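Long-range contacts in D-isomer specific 2-hydroxyacid dehydrogenase family protein (Aeromonas salmonicida subsp. salmonicida, PDB 3HG7), which probably acts as an NAD-dependent oxidoreductase of the D-isomer specific 2-hydroxyacid dehydrogenase family: residues A[4-9]-A[48-53]; A[66-71]-A[88-93]. The protein carries 1 engineered substitution. All coordinates share one frame; numbering follows the deposited sequence.

Interaction 1: A[4-9]-A[48-53]; sequences SQRTLL and AHILMA
The imidazole of H49 turns an edge to the chain at T7: its ND1 lies 3.0 Å from T7 N and takes that N-H almost in the ring plane, 9° out of it. A bond of this kind implies that ND1 carries no proton, so a neutral ring is likely, with the proton on NE2. Histidine suits this place because it offers a ring acceptor to the amide just where regular pairing begins. With chi1 at -49°, CG stands beside the backbone N of its own residue, and the ring reaches back beside the neighbouring strand, edge-on to T7. T7 O then receives I50 N at 3.0 Å in the carbonyl plane, plus a weak bond from H49 N. From there the strands run parallel: I50 O accepts L9 N at 3.0 Å, and M52 N closes on L9 O at 3.1 Å.

Side chains alternate between the two faces. On one, CD1 of L8 packs on CG2 of I50 at 3.7 Å; on the other, L9 and L51 lie side by side, with L9 CB also meeting A48 CB at 3.8 Å, where a small methyl fits. Beyond this shell, helix 286-301 packs on I50 through F293 and Y297, strand 30-34 flanks L8 and L9, and R31 bonds T7 OG1. Branched aliphatic residues thus fill both faces of an interior pair of strands, while main-chain polarity is met within the sheet and one histidine nitrogen serves the amide at its start.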
ATOM      1  N   SER A   4      26.904  20.577 -12.229  1.00 41.19           N
ATOM      2  CA  SER A   4      26.881  21.098 -10.808  1.00 40.93           C
ATOM      3  C   SER A   4      27.224  20.021  -9.732  1.00 39.36           C
ATOM      4  O   SER A   4      26.489  19.856  -8.771  1.00 40.31           O
ATOM      5  CB  SER A   4      25.531  21.801 -10.545  1.00 41.26           C
ATOM      6  OG  SER A   4      25.431  22.392  -9.259  1.00 44.30           O
ATOM      7  N   GLN A   5      28.369  19.346  -9.919  1.00 36.63           N
ATOM      8  CA  GLN A   5      28.927  18.183  -9.126  1.00 33.29           C
ATOM      9  C   GLN A   5      28.233  16.817  -9.209  1.00 28.30           C
ATOM     10  O   GLN A   5      28.804  15.897  -9.803  1.00 28.45           O
ATOM     11  CB  GLN A   5      29.329  18.477  -7.670  1.00 34.15           C
ATOM     12  CG  GLN A   5      30.424  17.480  -7.171  1.00 29.70           C
ATOM     13  CD  GLN A   5      30.196  16.870  -5.771  1.00 34.55           C
ATOM     14  OE1 GLN A   5      31.126  16.326  -5.146  1.00 30.52           O
ATOM     15  NE2 GLN A   5      28.984  16.965  -5.277  1.00 29.70           N
ATOM     16  N   ARG A   6      27.078  16.650  -8.560  1.00 22.88           N
ATOM     17  CA  ARG A   6      26.205  15.535  -8.907  1.00 18.61           C
ATOM     18  C   ARG A   6      24.965  16.062  -9.602  1.00 15.54           C
ATOM     19  O   ARG A   6      24.611  17.235  -9.452  1.00 15.54           O
ATOM     20  CB  ARG A   6      25.783  14.708  -7.685  1.00 17.31           C
ATOM     21  CG  ARG A   6      26.915  13.836  -7.100  1.00 11.76           C
ATOM     22  CD  ARG A   6      26.382  13.007  -5.948  1.00 15.54           C
ATOM     23  NE  ARG A   6      27.438  12.272  -5.234  1.00 12.24           N
ATOM     24  CZ  ARG A   6      28.106  12.735  -4.183  1.00 16.75           C
ATOM     25  NH1 ARG A   6      28.994  11.962  -3.565  1.00 13.41           N
ATOM     26  NH2 ARG A   6      27.891  13.964  -3.735  1.00 13.17           N
ATOM     27  N   THR A   7      24.313  15.171 -10.342  1.00 12.51           N
ATOM     28  CA  THR A   7      23.064  15.472 -11.050  1.00 10.33           C
ATOM     29  C   THR A   7      21.953  14.555 -10.558  1.00  9.80           C
ATOM     30  O   THR A   7      22.155  13.352 -10.481  1.00 10.22           O
ATOM     31  CB  THR A   7      23.261  15.281 -12.554  1.00 10.24           C
ATOM     32  OG1 THR A   7      24.191  16.272 -13.041  1.00 11.29           O
ATOM     33  CG2 THR A   7      21.911  15.461 -13.329  1.00 11.02           C
ATOM     34  N   LEU A   8      20.823  15.148 -10.197  1.00  9.85           N
ATOM     35  CA  LEU A   8      19.601  14.426  -9.848  1.00  9.86           C
ATOM     36  C   LEU A   8      18.661  14.569 -11.047  1.00 10.71           C
ATOM     37  O   LEU A   8      18.489  15.674 -11.560  1.00 12.25           O
ATOM     38  CB  LEU A   8      18.928  15.066  -8.645  1.00  9.64           C
ATOM     39  CG  LEU A   8      17.455  14.689  -8.365  1.00 12.45           C
ATOM     40  CD1 LEU A   8      17.301  13.184  -8.063  1.00 10.81           C
ATOM     41  CD2 LEU A   8      16.945  15.515  -7.198  1.00 10.77           C
ATOM     42  N   LEU A   9      18.061  13.463 -11.478  1.00 10.71           N
ATOM     43  CA  LEU A   9      17.001  13.539 -12.493  1.00  9.85           C
ATOM     44  C   LEU A   9      15.659  13.194 -11.852  1.00  8.53           C
ATOM     45  O   LEU A   9      15.559  12.154 -11.217  1.00  7.88           O
ATOM     46  CB  LEU A   9      17.278  12.596 -13.674  1.00 10.99           C
ATOM     47  CG  LEU A   9      16.192  12.569 -14.789  1.00 11.19           C
ATOM     48  CD1 LEU A   9      16.047  13.942 -15.441  1.00 12.22           C
ATOM     49  CD2 LEU A   9      16.595  11.547 -15.879  1.00 12.70           C
ATOM     50  N   ALA A  48      22.617  11.228 -14.919  1.00  9.75           N
ATOM     51  CA  ALA A  48      22.111  11.290 -13.532  1.00  9.97           C
ATOM     52  C   ALA A  48      22.904  10.387 -12.607  1.00  9.58           C
ATOM     53  O   ALA A  48      22.969   9.159 -12.811  1.00 10.18           O
ATOM     54  CB  ALA A  48      20.651  10.900 -13.500  1.00  9.41           C
ATOM     55  N   HIS A  49      23.510  10.990 -11.592  1.00  8.96           N
ATOM     56  CA  HIS A  49      24.008  10.209 -10.462  1.00  8.99           C
ATOM     57  C   HIS A  49      22.907   9.761  -9.511  1.00  8.59           C
ATOM     58  O   HIS A  49      23.025   8.706  -8.906  1.00  8.91           O
ATOM     59  CB  HIS A  49      25.065  10.993  -9.698  1.00 10.38           C
ATOM     60  CG  HIS A  49      26.107  11.571 -10.588  1.00  9.65           C
ATOM     61  ND1 HIS A  49      26.009  12.850 -11.089  1.00 11.06           N
ATOM     62  CD2 HIS A  49      27.232  11.037 -11.126  1.00  9.72           C
ATOM     63  CE1 HIS A  49      27.054  13.094 -11.869  1.00  9.28           C
ATOM     64  NE2 HIS A  49      27.801  12.008 -11.921  1.00 11.20           N
ATOM     65  N   ILE A  50      21.850  10.561  -9.395  1.00  8.39           N
ATOM     66  CA  ILE A  50      20.752  10.259  -8.470  1.00  7.91           C
ATOM     67  C   ILE A  50      19.491  10.308  -9.281  1.00  8.35           C
ATOM     68  O   ILE A  50      19.358  11.169 -10.131  1.00  9.20           O
ATOM     69  CB  ILE A  50      20.660  11.310  -7.322  1.00  8.36           C
ATOM     70  CG1 ILE A  50      22.021  11.374  -6.585  1.00  8.41           C
ATOM     71  CG2 ILE A  50      19.569  10.894  -6.290  1.00  8.54           C
ATOM     72  CD1 ILE A  50      22.038  12.378  -5.461  1.00  9.92           C
ATOM     73  N   LEU A  51      18.555   9.403  -9.015  1.00  7.35           N
ATOM     74  CA  LEU A  51      17.265   9.452  -9.711  1.00  8.35           C
ATOM     75  C   LEU A  51      16.122   9.420  -8.671  1.00  9.53           C
ATOM     76  O   LEU A  51      16.170   8.644  -7.700  1.00 10.15           O
ATOM     77  CB  LEU A  51      17.161   8.233 -10.626  1.00 10.32           C
ATOM     78  CG  LEU A  51      15.885   8.107 -11.463  1.00 14.39           C
ATOM     79  CD1 LEU A  51      15.863   9.177 -12.555  1.00 10.90           C
ATOM     80  CD2 LEU A  51      15.821   6.705 -12.071  1.00 11.90           C
ATOM     81  N   MET A  52      15.099  10.256  -8.857  1.00 10.08           N
ATOM     82  CA  MET A  52      13.861  10.083  -8.064  1.00 10.41           C
ATOM     83  C   MET A  52      12.709   9.920  -9.054  1.00 10.04           C
ATOM     84  O   MET A  52      12.513  10.797  -9.904  1.00 10.92           O
ATOM     85  CB  MET A  52      13.597  11.276  -7.155  1.00 10.88           C
ATOM     86  CG  MET A  52      12.269  11.121  -6.335  1.00 15.64           C
ATOM     87  SD  MET A  52      12.213  11.674  -4.587  1.00 12.18           S
ATOM     88  CE  MET A  52      12.523  13.394  -4.893  1.00 15.37           C
ATOM     89  N   ALA A  53      11.992   8.806  -8.958  1.00 10.26           N
ATOM     90  CA  ALA A  53      11.053   8.402 -10.029  1.00 10.50           C
ATOM     91  C   ALA A  53      10.091   7.366  -9.541  1.00 10.49           C
ATOM     92  O   ALA A  53      10.319   6.730  -8.512  1.00  9.84           O
ATOM     93  CB  ALA A  53      11.824   7.804 -11.210  1.00 10.54           C
TER

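Interaction 2: A[66-71]-A[88-93]; sequences NKLSWF and RDYQLT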
ATOM      1  N   ASN A  66      23.969   4.915 -16.780  1.00  8.98           N
ATOM      2  CA  ASN A  66      25.319   4.408 -16.525  1.00 10.59           C
ATOM      3  C   ASN A  66      26.186   5.230 -15.558  1.00 12.40           C
ATOM      4  O   ASN A  66      27.349   4.864 -15.286  1.00 13.68           O
ATOM      5  CB  ASN A  66      26.016   4.126 -17.848  1.00 10.84           C
ATOM      6  CG  ASN A  66      25.351   2.991 -18.596  1.00 16.15           C
ATOM      7  OD1 ASN A  66      25.187   1.896 -18.058  1.00 10.67           O
ATOM      8  ND2 ASN A  66      24.954   3.246 -19.833  1.00 10.70           N
ATOM      9  N   LYS A  67      25.617   6.313 -15.030  1.00 11.08           N
ATOM     10  CA  LYS A  67      26.248   7.053 -13.933  1.00 10.37           C
ATOM     11  C   LYS A  67      25.458   6.895 -12.638  1.00  9.80           C
ATOM     12  O   LYS A  67      25.787   7.508 -11.609  1.00  9.85           O
ATOM     13  CB  LYS A  67      26.328   8.520 -14.298  1.00 11.87           C
ATOM     14  CG  LYS A  67      27.441   8.828 -15.312  1.00 17.58           C
ATOM     15  CD  LYS A  67      27.444  10.322 -15.535  1.00 15.76           C
ATOM     16  CE  LYS A  67      28.597  10.831 -16.401  1.00 21.08           C
ATOM     17  NZ  LYS A  67      28.629  12.307 -16.063  1.00 20.11           N
ATOM     18  N   LEU A  68      24.407   6.090 -12.681  1.00  9.68           N
ATOM     19  CA  LEU A  68      23.487   6.021 -11.544  1.00  9.87           C
ATOM     20  C   LEU A  68      24.079   5.290 -10.332  1.00 10.87           C
ATOM     21  O   LEU A  68      24.556   4.160 -10.475  1.00 12.05           O
ATOM     22  CB  LEU A  68      22.171   5.347 -11.960  1.00 10.08           C
ATOM     23  CG  LEU A  68      21.111   5.219 -10.851  1.00 10.77           C
ATOM     24  CD1 LEU A  68      20.622   6.600 -10.410  1.00  8.98           C
ATOM     25  CD2 LEU A  68      19.947   4.395 -11.316  1.00  9.53           C
ATOM     26  N   SER A  69      24.044   5.968  -9.184  1.00  8.62           N
ATOM     27  CA  SER A  69      24.530   5.510  -7.891  1.00  9.01           C
ATOM     28  C   SER A  69      23.407   5.224  -6.905  1.00  8.61           C
ATOM     29  O   SER A  69      23.493   4.284  -6.074  1.00  8.94           O
ATOM     30  CB  SER A  69      25.408   6.622  -7.296  1.00  8.73           C
ATOM     31  OG  SER A  69      26.627   6.654  -8.016  1.00 25.90           O
ATOM     32  N   TRP A  70      22.389   6.084  -6.940  1.00  8.74           N
ATOM     33  CA  TRP A  70      21.244   5.989  -6.013  1.00  8.75           C
ATOM     34  C   TRP A  70      19.909   6.419  -6.665  1.00  9.82           C
ATOM     35  O   TRP A  70      19.772   7.503  -7.238  1.00  9.13           O
ATOM     36  CB  TRP A  70      21.518   6.768  -4.730  1.00  9.14           C
ATOM     37  CG  TRP A  70      20.338   6.931  -3.845  1.00 10.82           C
ATOM     38  CD1 TRP A  70      19.406   5.977  -3.503  1.00  9.19           C
ATOM     39  CD2 TRP A  70      19.932   8.137  -3.207  1.00  9.11           C
ATOM     40  NE1 TRP A  70      18.459   6.531  -2.696  1.00  9.21           N
ATOM     41  CE2 TRP A  70      18.747   7.860  -2.511  1.00 10.15           C
ATOM     42  CE3 TRP A  70      20.444   9.442  -3.187  1.00 10.96           C
ATOM     43  CZ2 TRP A  70      18.050   8.843  -1.783  1.00  9.81           C
ATOM     44  CZ3 TRP A  70      19.767  10.413  -2.461  1.00  9.17           C
ATOM     45  CH2 TRP A  70      18.583  10.103  -1.756  1.00 12.12           C
ATOM     46  N   PHE A  71      18.940   5.519  -6.569  1.00  9.95           N
ATOM     47  CA  PHE A  71      17.568   5.729  -7.093  1.00 10.45           C
ATOM     48  C   PHE A  71      16.637   5.690  -5.891  1.00  9.94           C
ATOM     49  O   PHE A  71      16.519   4.674  -5.201  1.00 11.62           O
ATOM     50  CB  PHE A  71      17.261   4.578  -8.052  1.00 11.43           C
ATOM     51  CG  PHE A  71      15.880   4.598  -8.676  1.00 11.11           C
ATOM     52  CD1 PHE A  71      14.927   5.540  -8.340  1.00 12.93           C
ATOM     53  CD2 PHE A  71      15.538   3.583  -9.553  1.00 13.27           C
ATOM     54  CE1 PHE A  71      13.611   5.490  -8.916  1.00 11.80           C
ATOM     55  CE2 PHE A  71      14.257   3.528 -10.125  1.00 11.94           C
ATOM     56  CZ  PHE A  71      13.303   4.489  -9.781  1.00 13.21           C
ATOM     57  N   ARG A  88      21.705  -4.066 -11.305  1.00 18.40           N
ATOM     58  CA  ARG A  88      21.699  -3.999  -9.854  1.00 19.75           C
ATOM     59  C   ARG A  88      22.902  -3.251  -9.296  1.00 19.13           C
ATOM     60  O   ARG A  88      23.225  -3.383  -8.112  1.00 20.37           O
ATOM     61  CB  ARG A  88      21.599  -5.411  -9.275  1.00 21.51           C
ATOM     62  CG  ARG A  88      20.185  -5.942  -9.342  1.00 25.63           C
ATOM     63  CD  ARG A  88      20.107  -7.438  -9.201  1.00 24.04           C
ATOM     64  NE  ARG A  88      18.704  -7.863  -9.136  1.00 25.75           N
ATOM     65  CZ  ARG A  88      18.306  -9.097  -8.853  1.00 24.97           C
ATOM     66  NH1 ARG A  88      17.012  -9.391  -8.827  1.00 25.78           N
ATOM     67  NH2 ARG A  88      19.205 -10.040  -8.605  1.00 26.12           N
ATOM     68  N   ASP A  89      23.543  -2.437 -10.132  1.00 17.12           N
ATOM     69  CA  ASP A  89      24.802  -1.793  -9.768  1.00 16.18           C
ATOM     70  C   ASP A  89      24.587  -0.370  -9.243  1.00 15.13           C
ATOM     71  O   ASP A  89      25.318   0.556  -9.623  1.00 15.23           O
ATOM     72  CB  ASP A  89      25.772  -1.774 -10.969  1.00 16.16           C
ATOM     73  CG  ASP A  89      25.153  -1.124 -12.204  1.00 17.52           C
ATOM     74  OD1 ASP A  89      23.960  -0.742 -12.154  1.00 15.45           O
ATOM     75  OD2 ASP A  89      25.851  -0.993 -13.222  1.00 16.68           O
ATOM     76  N   TYR A  90      23.569  -0.215  -8.408  1.00 14.04           N
ATOM     77  CA  TYR A  90      23.193   1.040  -7.769  1.00 12.73           C
ATOM     78  C   TYR A  90      22.402   0.752  -6.476  1.00 12.13           C
ATOM     79  O   TYR A  90      21.958  -0.390  -6.231  1.00 13.32           O
ATOM     80  CB  TYR A  90      22.361   1.927  -8.734  1.00 11.18           C
ATOM     81  CG  TYR A  90      20.969   1.381  -9.011  1.00 13.40           C
ATOM     82  CD1 TYR A  90      20.751   0.460 -10.028  1.00 10.85           C
ATOM     83  CD2 TYR A  90      19.889   1.749  -8.205  1.00 11.05           C
ATOM     84  CE1 TYR A  90      19.486  -0.074 -10.260  1.00 12.47           C
ATOM     85  CE2 TYR A  90      18.608   1.243  -8.433  1.00 12.81           C
ATOM     86  CZ  TYR A  90      18.420   0.327  -9.473  1.00 11.86           C
ATOM     87  OH  TYR A  90      17.154  -0.191  -9.699  1.00 12.99           O
ATOM     88  N   GLN A  91      22.212   1.777  -5.654  1.00  9.59           N
ATOM     89  CA  GLN A  91      21.435   1.636  -4.434  1.00 10.87           C
ATOM     90  C   GLN A  91      20.003   2.024  -4.732  1.00 10.55           C
ATOM     91  O   GLN A  91      19.746   3.144  -5.163  1.00  9.72           O
ATOM     92  CB  GLN A  91      21.946   2.548  -3.329  1.00 11.79           C
ATOM     93  CG  GLN A  91      23.398   2.305  -2.931  1.00 15.37           C
ATOM     94  CD  GLN A  91      23.657   2.765  -1.524  1.00 12.02           C
ATOM     95  OE1 GLN A  91      23.186   2.152  -0.565  1.00 16.00           O
ATOM     96  NE2 GLN A  91      24.359   3.877  -1.389  1.00 14.78           N
ATOM     97  N   LEU A  92      19.083   1.109  -4.486  1.00 11.64           N
ATOM     98  CA  LEU A  92      17.650   1.437  -4.601  1.00 11.72           C
ATOM     99  C   LEU A  92      17.049   1.617  -3.207  1.00 10.73           C
ATOM    100  O   LEU A  92      17.236   0.748  -2.337  1.00 11.60           O
ATOM    101  CB  LEU A  92      16.913   0.317  -5.340  1.00 12.59           C
ATOM    102  CG  LEU A  92      15.381   0.426  -5.449  1.00 13.19           C
ATOM    103  CD1 LEU A  92      14.914   1.649  -6.287  1.00 13.25           C
ATOM    104  CD2 LEU A  92      14.928  -0.887  -6.052  1.00 13.15           C
ATOM    105  N   THR A  93      16.336   2.730  -2.989  1.00  9.97           N
ATOM    106  CA  THR A  93      15.514   2.892  -1.779  1.00 10.41           C
ATOM    107  C   THR A  93      14.052   3.116  -2.134  1.00 11.56           C
ATOM    108  O   THR A  93      13.732   3.685  -3.175  1.00 11.00           O
ATOM    109  CB  THR A  93      15.983   4.065  -0.914  1.00  8.77           C
ATOM    110  OG1 THR A  93      15.986   5.236  -1.716  1.00 12.25           O
ATOM    111  CG2 THR A  93      17.409   3.825  -0.363  1.00 11.64           C
TER
HETATM  112  O   HOH W   1      25.532   4.088  -4.195  1.00 27.54           O
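W70 and T93 meet through their torsions: W70 CG lies anti to the backbone N (chi1 170°), which brings the indole edge to the adjoining strand, while T93 holds OG1 between its backbone N and carbonyl carbon. NE1 thereby gives its hydrogen to OG1 at 3.0 Å, in the ring plane and nearly straight at 172°. The hydroxyl also bonds Q72 OE1, so threonine suits the place because its hydroxyl can accept from NE1 and donate to Q72 OE1. Along the same indole edge, CD1 sits 3.3 Å from Q91 O, whose main acceptor role is toward F71 N at 2.9 Å. T93 N to F71 O and Q91 N to S69 O complete the parallel pairing; in the last, the donor stands above the carbonyl plane. S69 O also accepts a hydrogen from a water, which in turn accepts from Q91 NE2; glutamine's extended chain carries its amide far enough to meet that water.

On the other face, that of F71 and L92, the contacts are mostly between carbons. L92 CD1 rests over the F71 ring, 4.1 Å from its centroid, and L68 CD2 lies likewise over Y90, two CH-pi contacts. The tyrosine also brings CE2 to within 3.6 Å of F71 CB, near the plane of the phenylalanine ring, and F312 meets it edge-to-face. Behind W70, helix 286-301 supplies F293 and F300. Aromatic rings thus pack on both faces near this edge of the sheet, and the indole N-H, a polar group on a buried side chain, is satisfied by a hydroxyl on the adjoining strand.

Interactions 1 and 2 come in series along the chain, and their centres lie about 10 Å apart within one parallel sheet of strand order 30-34, 6-11, 50-53, 70-73, 91-93. Strands 50-53 and 70-73 are neighbours, so the two contacts join directly: L51 N to W70 O and H49 O to S69 N are each 2.9 Å apart and probably hydrogen-bonded, while L51 O packs against F71 CD1. Helix 286-301 touches both, meeting I50 and W70 on the same face. This sheet is separate from the seven-stranded one that includes 142-146, consistent with the two-domain build of the family, whose other domain is expected to bind NAD.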